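Local coordinates for lipase aflb (Neosartorya fumigata, PDB 6IDY), which probably hydrolyses ester bonds of lipids, as expected of a lipase with the alpha/beta-hydrolase fold, and carries a bound calcium ion, at residues T311-P323 / G356-A370. Sequence-based numbering, arbitrary orientation.
Sequences TTIYSTFDEIVQP and GGVYTHEGVLYNPLA
Ile313 CG2 sits against Val364 CG1 at 3.8 Å and equally close to Ala370 CB, packing the C-terminal end of the next-to-edge strand 310-314 of the alpha/beta-hydrolase sheet against a short 3-10 turn and helix start. Two residues on, Ser315 CB meets the other branch of the same valine, Val364 CG2. Past the strand, Phe317 turns its ring so that Val358 CG2 stands over the centre of one face, a CH-pi contact 4.1 Å from the centroid. Ser315 OG is gripped twice: it donates to a lone pair of Tyr359 O at 2.7 Å and accepts from Phe317 N in an ST turn.

The His361 ring has Ile320 CB over one face, offset toward the rim. With CG anti to the backbone nitrogen (chi1 -177°), this ring brings ND1 to Asp318 OD2, 2.7 Å away and nearly straight at 169°; the oxygen lies in the ring plane, although the carboxylate is tilted 59° from it. Ile320 N and Val321 N both bind Asp318 OD1, fixing the carboxylate. His361 NE2, the ring's other nitrogen, is hydrogen-bonded to Ser233 OG, a Ser-His-Asp chain that probably forms the catalytic triad. At the polar edge, Glu319 OE1 takes His361 N on its syn lone pair, while Glu319 OE2 approaches Glu362 OE1 to 2.7 Å, a separation so short that one of the two acids is probably protonated.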
loop_
_atom_site.group_PDB
_atom_site.type_symbol
_atom_site.label_atom_id
_atom_site.label_comp_id
_atom_site.label_asym_id
_atom_site.label_seq_id
_atom_site.Cartn_x
_atom_site.Cartn_y
_atom_site.Cartn_z
ATOM N N THR A 311 0.924 -7.234 12.369
ATOM C CA THR A 311 1.772 -6.130 12.810
ATOM C C THR A 311 1.324 -4.878 12.029
ATOM O O THR A 311 1.614 -4.765 10.837
ATOM C CB THR A 311 3.253 -6.483 12.544
ATOM O OG1 THR A 311 3.542 -7.758 13.116
ATOM C CG2 THR A 311 4.221 -5.427 13.076
ATOM N N THR A 312 0.582 -3.966 12.686
ATOM C CA THR A 312 0.109 -2.732 12.033
ATOM C C THR A 312 1.078 -1.615 12.369
ATOM O O THR A 312 1.552 -1.554 13.500
ATOM C CB THR A 312 -1.365 -2.393 12.379
ATOM O OG1 THR A 312 -1.451 -1.843 13.697
ATOM C CG2 THR A 312 -2.316 -3.590 12.222
ATOM N N ILE A 313 1.439 -0.783 11.373
ATOM C CA ILE A 313 2.404 0.306 11.554
ATOM C C ILE A 313 1.835 1.546 10.894
ATOM O O ILE A 313 1.518 1.526 9.703
ATOM C CB ILE A 313 3.847 -0.052 11.070
ATOM C CG1 ILE A 313 4.273 -1.488 11.519
ATOM C CG2 ILE A 313 4.844 1.001 11.573
ATOM C CD1 ILE A 313 5.311 -2.168 10.690
ATOM N N TYR A 314 1.672 2.618 11.674
ATOM C CA TYR A 314 1.007 3.830 11.190
ATOM C C TYR A 314 1.500 5.095 11.856
ATOM O O TYR A 314 2.078 5.040 12.943
ATOM C CB TYR A 314 -0.525 3.681 11.360
ATOM C CG TYR A 314 -0.951 3.380 12.782
ATOM C CD1 TYR A 314 -0.829 2.093 13.313
ATOM C CD2 TYR A 314 -1.524 4.363 13.580
ATOM C CE1 TYR A 314 -1.248 1.804 14.612
ATOM C CE2 TYR A 314 -1.951 4.085 14.878
ATOM C CZ TYR A 314 -1.805 2.805 15.391
ATOM O OH TYR A 314 -2.198 2.548 16.678
ATOM N N SER A 315 1.200 6.246 11.227
ATOM C CA SER A 315 1.670 7.557 11.653
ATOM C C SER A 315 0.569 8.606 11.799
ATOM O O SER A 315 -0.351 8.651 10.983
ATOM C CB SER A 315 2.707 8.052 10.646
ATOM O OG SER A 315 3.175 9.367 10.899
ATOM N N THR A 316 0.729 9.513 12.780
ATOM C CA THR A 316 -0.154 10.666 13.020
ATOM C C THR A 316 -0.166 11.576 11.772
ATOM O O THR A 316 -1.204 12.144 11.428
ATOM C CB THR A 316 0.357 11.451 14.255
ATOM O OG1 THR A 316 0.117 10.670 15.420
ATOM C CG2 THR A 316 -0.316 12.832 14.433
ATOM N N PHE A 317 0.991 11.685 11.092
ATOM C CA PHE A 317 1.187 12.568 9.940
ATOM C C PHE A 317 0.697 11.974 8.619
ATOM O O PHE A 317 1.036 12.480 7.547
ATOM C CB PHE A 317 2.649 13.034 9.876
ATOM C CG PHE A 317 3.021 13.792 11.132
ATOM C CD1 PHE A 317 2.555 15.086 11.347
ATOM C CD2 PHE A 317 3.784 13.190 12.125
ATOM C CE1 PHE A 317 2.852 15.765 12.530
ATOM C CE2 PHE A 317 4.101 13.878 13.301
ATOM C CZ PHE A 317 3.629 15.157 13.498
ATOM N N ASP A 318 -0.178 10.954 8.701
ATOM C CA ASP A 318 -0.814 10.339 7.535
ATOM C C ASP A 318 -1.773 11.389 6.928
ATOM O O ASP A 318 -2.714 11.814 7.592
ATOM C CB ASP A 318 -1.593 9.081 7.968
ATOM C CG ASP A 318 -2.015 8.188 6.825
ATOM O OD1 ASP A 318 -2.597 8.708 5.845
ATOM O OD2 ASP A 318 -1.790 6.971 6.914
ATOM N N GLU A 319 -1.503 11.823 5.687
ATOM C CA GLU A 319 -2.283 12.849 4.980
ATOM C C GLU A 319 -3.493 12.284 4.212
ATOM O O GLU A 319 -4.258 13.046 3.618
ATOM C CB GLU A 319 -1.350 13.669 4.053
ATOM C CG GLU A 319 -1.043 13.034 2.699
ATOM C CD GLU A 319 -0.048 11.888 2.626
ATOM O OE1 GLU A 319 0.359 11.343 3.679
ATOM O OE2 GLU A 319 0.327 11.530 1.489
ATOM N N ILE A 320 -3.645 10.956 4.208
ATOM C CA ILE A 320 -4.699 10.245 3.477
ATOM C C ILE A 320 -5.764 9.701 4.415
ATOM O O ILE A 320 -6.957 9.833 4.145
ATOM C CB ILE A 320 -4.079 9.072 2.639
ATOM C CG1 ILE A 320 -2.903 9.529 1.716
ATOM C CG2 ILE A 320 -5.149 8.301 1.862
ATOM C CD1 ILE A 320 -3.177 10.488 0.645
ATOM N N VAL A 321 -5.316 9.028 5.477
ATOM C CA VAL A 321 -6.169 8.342 6.442
ATOM C C VAL A 321 -6.159 9.054 7.772
ATOM O O VAL A 321 -5.095 9.351 8.309
ATOM C CB VAL A 321 -5.757 6.844 6.589
ATOM C CG1 VAL A 321 -6.688 6.092 7.545
ATOM C CG2 VAL A 321 -5.689 6.143 5.231
ATOM N N GLN A 322 -7.356 9.323 8.304
ATOM C CA GLN A 322 -7.533 9.895 9.628
ATOM C C GLN A 322 -8.807 9.337 10.260
ATOM O O GLN A 322 -9.798 9.147 9.557
ATOM C CB GLN A 322 -7.536 11.432 9.641
ATOM C CG GLN A 322 -6.153 12.114 9.779
ATOM C CD GLN A 322 -5.082 11.498 10.680
ATOM O OE1 GLN A 322 -5.259 11.294 11.901
ATOM N NE2 GLN A 322 -3.916 11.236 10.088
ATOM N N PRO A 323 -8.807 9.069 11.579
ATOM C CA PRO A 323 -7.691 9.221 12.527
ATOM C C PRO A 323 -6.642 8.104 12.402
ATOM O O PRO A 323 -6.985 6.947 12.124
ATOM C CB PRO A 323 -8.400 9.228 13.886
ATOM C CG PRO A 323 -9.558 8.316 13.684
ATOM C CD PRO A 323 -10.015 8.556 12.253
ATOM N N GLY A 356 9.975 8.961 14.968
ATOM C CA GLY A 356 8.626 9.375 15.334
ATOM C C GLY A 356 8.253 10.723 14.738
ATOM O O GLY A 356 7.293 11.354 15.183
ATOM N N GLY A 357 9.012 11.156 13.729
ATOM C CA GLY A 357 8.819 12.431 13.049
ATOM C C GLY A 357 7.718 12.432 12.006
ATOM O O GLY A 357 6.779 11.632 12.077
ATOM N N VAL A 358 7.836 13.348 11.027
ATOM C CA VAL A 358 6.840 13.537 9.969
ATOM C C VAL A 358 6.952 12.439 8.903
ATOM O O VAL A 358 7.716 12.564 7.940
ATOM C CB VAL A 358 6.859 14.986 9.381
ATOM C CG1 VAL A 358 5.776 15.175 8.319
ATOM C CG2 VAL A 358 6.697 16.029 10.486
ATOM N N TYR A 359 6.196 11.351 9.105
ATOM C CA TYR A 359 6.122 10.238 8.171
ATOM C C TYR A 359 4.732 10.183 7.615
ATOM O O TYR A 359 3.767 9.948 8.340
ATOM C CB TYR A 359 6.556 8.900 8.796
ATOM C CG TYR A 359 8.039 8.874 9.075
ATOM C CD1 TYR A 359 8.551 9.382 10.267
ATOM C CD2 TYR A 359 8.942 8.408 8.121
ATOM C CE1 TYR A 359 9.920 9.409 10.513
ATOM C CE2 TYR A 359 10.317 8.417 8.361
ATOM C CZ TYR A 359 10.797 8.907 9.567
ATOM O OH TYR A 359 12.137 8.940 9.828
ATOM N N THR A 360 4.630 10.439 6.319
ATOM C CA THR A 360 3.371 10.471 5.577
ATOM C C THR A 360 2.781 9.051 5.443
ATOM O O THR A 360 3.379 8.077 5.912
ATOM C CB THR A 360 3.643 11.079 4.203
ATOM O OG1 THR A 360 4.678 10.314 3.588
ATOM C CG2 THR A 360 4.059 12.550 4.266
ATOM N N HIS A 361 1.614 8.943 4.795
ATOM C CA HIS A 361 0.930 7.681 4.517
ATOM C C HIS A 361 1.908 6.758 3.776
ATOM O O HIS A 361 2.100 5.613 4.185
ATOM C CB HIS A 361 -0.303 7.980 3.655
ATOM C CG HIS A 361 -1.150 6.793 3.331
ATOM N ND1 HIS A 361 -1.906 6.156 4.300
ATOM C CD2 HIS A 361 -1.395 6.215 2.136
ATOM C CE1 HIS A 361 -2.557 5.193 3.669
ATOM N NE2 HIS A 361 -2.289 5.200 2.366
ATOM N N GLU A 362 2.563 7.293 2.722
ATOM C CA GLU A 362 3.594 6.626 1.914
ATOM C C GLU A 362 4.920 6.540 2.673
ATOM O O GLU A 362 5.621 5.546 2.543
ATOM C CB GLU A 362 3.768 7.294 0.522
ATOM C CG GLU A 362 4.209 8.764 0.500
ATOM C CD GLU A 362 3.187 9.832 0.865
ATOM O OE1 GLU A 362 2.010 9.481 1.103
ATOM O OE2 GLU A 362 3.565 11.023 0.928
ATOM N N GLY A 363 5.214 7.554 3.492
ATOM C CA GLY A 363 6.432 7.662 4.295
ATOM C C GLY A 363 6.702 6.538 5.271
ATOM O O GLY A 363 7.862 6.264 5.576
ATOM N N VAL A 364 5.646 5.863 5.764
ATOM C CA VAL A 364 5.815 4.732 6.692
ATOM C C VAL A 364 6.592 3.579 5.986
ATOM O O VAL A 364 7.325 2.842 6.651
ATOM C CB VAL A 364 4.485 4.288 7.383
ATOM C CG1 VAL A 364 4.745 3.242 8.474
ATOM C CG2 VAL A 364 3.755 5.483 7.986
ATOM N N LEU A 365 6.519 3.501 4.630
ATOM C CA LEU A 365 7.257 2.506 3.829
ATOM C C LEU A 365 8.787 2.644 3.970
ATOM O O LEU A 365 9.515 1.667 3.766
ATOM C CB LEU A 365 6.857 2.574 2.348
ATOM C CG LEU A 365 5.421 2.168 1.996
ATOM C CD1 LEU A 365 5.042 2.679 0.608
ATOM C CD2 LEU A 365 5.227 0.652 2.111
ATOM N N TYR A 366 9.273 3.852 4.302
ATOM C CA TYR A 366 10.704 4.078 4.491
ATOM C C TYR A 366 11.042 4.411 5.954
ATOM O O TYR A 366 12.135 4.896 6.233
ATOM C CB TYR A 366 11.282 5.111 3.490
ATOM C CG TYR A 366 10.615 6.475 3.464
ATOM C CD1 TYR A 366 10.752 7.363 4.530
ATOM C CD2 TYR A 366 9.934 6.917 2.335
ATOM C CE1 TYR A 366 10.170 8.629 4.496
ATOM C CE2 TYR A 366 9.356 8.185 2.285
ATOM C CZ TYR A 366 9.484 9.041 3.366
ATOM O OH TYR A 366 8.895 10.282 3.331
ATOM N N ASN A 367 10.111 4.142 6.886
ATOM C CA ASN A 367 10.334 4.418 8.307
ATOM C C ASN A 367 11.232 3.336 8.964
ATOM O O ASN A 367 10.970 2.145 8.779
ATOM C CB ASN A 367 9.010 4.586 9.058
ATOM C CG ASN A 367 9.215 4.918 10.507
ATOM O OD1 ASN A 367 9.368 4.034 11.347
ATOM N ND2 ASN A 367 9.265 6.198 10.827
ATOM N N PRO A 368 12.282 3.725 9.734
ATOM C CA PRO A 368 13.176 2.710 10.329
ATOM C C PRO A 368 12.516 1.778 11.336
ATOM O O PRO A 368 12.881 0.603 11.385
ATOM C CB PRO A 368 14.302 3.534 10.953
ATOM C CG PRO A 368 13.751 4.888 11.103
ATOM C CD PRO A 368 12.752 5.095 10.033
ATOM N N LEU A 369 11.543 2.286 12.117
ATOM C CA LEU A 369 10.793 1.477 13.080
ATOM C C LEU A 369 9.897 0.479 12.333
ATOM O O LEU A 369 9.848 -0.688 12.724
ATOM C CB LEU A 369 9.982 2.355 14.058
ATOM C CG LEU A 369 9.090 1.627 15.084
ATOM C CD1 LEU A 369 9.920 0.887 16.147
ATOM C CD2 LEU A 369 8.089 2.579 15.717
ATOM N N ALA A 370 9.250 0.920 11.223
ATOM C CA ALA A 370 8.409 0.049 10.390
ATOM C C ALA A 370 9.217 -1.167 9.905
ATOM O O ALA A 370 8.748 -2.299 10.024
ATOM C CB ALA A 370 7.856 0.822 9.203
#